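PDB 2YXY: hypothetical conserved protein from Geobacillus kaustophilus, which is of unknown function but belongs to the DUF1811 family of the SH3 clan, and pairs a two-helix hairpin with a small antiparallel sheet. Local coordinates for residues V80-L83 against A88-W91. Numbering follows the deposited sequence.
Sequences VRYL and AWGW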
# COMPACT_ATOMS: atom_id res chain seq x y z
N VAL A 80 8.05 -9.08 -8.27
CA VAL A 80 7.57 -8.05 -9.18
C VAL A 80 7.73 -8.38 -10.66
O VAL A 80 8.83 -8.65 -11.14
CB VAL A 80 8.27 -6.72 -8.92
CG1 VAL A 80 7.76 -5.68 -9.90
CG2 VAL A 80 8.06 -6.29 -7.46
N ARG A 81 6.63 -8.35 -11.39
CA ARG A 81 6.66 -8.59 -12.81
C ARG A 81 6.90 -7.23 -13.43
O ARG A 81 7.82 -7.05 -14.23
CB ARG A 81 5.32 -9.18 -13.28
CG ARG A 81 5.18 -9.29 -14.79
CD ARG A 81 3.75 -9.68 -15.20
NE ARG A 81 3.47 -9.30 -16.58
CZ ARG A 81 2.26 -9.29 -17.13
NH1 ARG A 81 1.19 -9.65 -16.43
NH2 ARG A 81 2.12 -8.90 -18.39
N TYR A 82 6.08 -6.24 -13.07
CA TYR A 82 6.29 -4.90 -13.61
C TYR A 82 5.61 -3.81 -12.80
O TYR A 82 4.63 -4.06 -12.09
CB TYR A 82 5.81 -4.85 -15.06
CG TYR A 82 4.32 -4.81 -15.22
CD1 TYR A 82 3.66 -3.59 -15.34
CD2 TYR A 82 3.58 -5.98 -15.25
CE1 TYR A 82 2.27 -3.54 -15.49
CE2 TYR A 82 2.19 -5.95 -15.39
CZ TYR A 82 1.55 -4.72 -15.52
OH TYR A 82 0.18 -4.67 -15.66
N LEU A 83 6.14 -2.60 -12.92
CA LEU A 83 5.62 -1.44 -12.23
C LEU A 83 4.78 -0.54 -13.13
O LEU A 83 5.04 -0.40 -14.33
CB LEU A 83 6.78 -0.64 -11.64
CG LEU A 83 7.61 -1.25 -10.51
CD1 LEU A 83 6.69 -1.65 -9.37
CD2 LEU A 83 8.40 -2.44 -11.00
N ALA A 88 2.82 -2.26 -8.20
CA ALA A 88 3.76 -3.28 -8.61
C ALA A 88 2.87 -4.45 -8.95
O ALA A 88 2.08 -4.88 -8.12
CB ALA A 88 4.68 -3.65 -7.44
N TRP A 89 2.94 -4.92 -10.19
CA TRP A 89 2.15 -6.07 -10.59
C TRP A 89 3.09 -7.26 -10.46
O TRP A 89 4.23 -7.21 -10.93
CB TRP A 89 1.69 -5.94 -12.03
CG TRP A 89 0.80 -4.78 -12.24
CD1 TRP A 89 1.16 -3.46 -12.34
CD2 TRP A 89 -0.61 -4.83 -12.37
NE1 TRP A 89 0.04 -2.69 -12.53
CE2 TRP A 89 -1.06 -3.50 -12.55
CE3 TRP A 89 -1.55 -5.86 -12.36
CZ2 TRP A 89 -2.40 -3.19 -12.72
CZ3 TRP A 89 -2.89 -5.55 -12.52
CH2 TRP A 89 -3.30 -4.22 -12.70
N GLY A 90 2.61 -8.33 -9.84
CA GLY A 90 3.43 -9.51 -9.64
C GLY A 90 2.63 -10.55 -8.90
O GLY A 90 1.41 -10.61 -9.03
N TRP A 91 3.30 -11.37 -8.09
CA TRP A 91 2.59 -12.41 -7.36
C TRP A 91 3.29 -12.80 -6.07
O TRP A 91 4.52 -12.70 -5.96
CB TRP A 91 2.42 -13.63 -8.26
CG TRP A 91 3.60 -13.87 -9.15
CD1 TRP A 91 4.85 -14.27 -8.75
CD2 TRP A 91 3.69 -13.61 -10.56
NE1 TRP A 91 5.71 -14.28 -9.82
CE2 TRP A 91 5.03 -13.88 -10.95
CE3 TRP A 91 2.78 -13.19 -11.53
CZ2 TRP A 91 5.47 -13.73 -12.27
CZ3 TRP A 91 3.22 -13.03 -12.85
CH2 TRP A 91 4.56 -13.31 -13.20
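Y82 and W89 stack across a beta hairpin, strands 76-84 and 87-92 of a four-stranded antiparallel sheet, where a classic beta bulge sets R81 and Y82 together against W89. The tyrosine ring lies almost parallel to the five-membered ring of the indole, planes 3° apart and centroids 4.2 Å apart, in an offset stack. Its CE1 sits over W89 CD1 at 3.3 Å, and Y82 OH rests above the indole face. W89 CB adds a CH-pi contact over the same face of the tyrosine. With an alanine here in place of the indole, this face of Y82 would probably keep only the CB contact, and the phenol would be freer to turn. With CG between its own N and carbonyl carbon (chi1 76°), the Y82 ring lies alongside W89, both side chains pointing the same way. At the ring's edge, Y82 CE2 points at the face of the R81 guanidinium, whose NH1 forms a salt bridge with E99. On the face of the sheet formed by L83 and A88, L83 CD1 presses tightly on A88 CB, at 3.4 Å. Behind the stack, Y82 and W89 form a hydrogen-bonded pair that brings both side chains to one face: W89 N gives a nearly straight bond of 2.7 Å to Y82 O. At the bulge W89 O is gripped twice, by R81 N in the carbonyl plane at 2.7 Å, and by Y82 N at 3.0 Å, tilted 17° out of that plane.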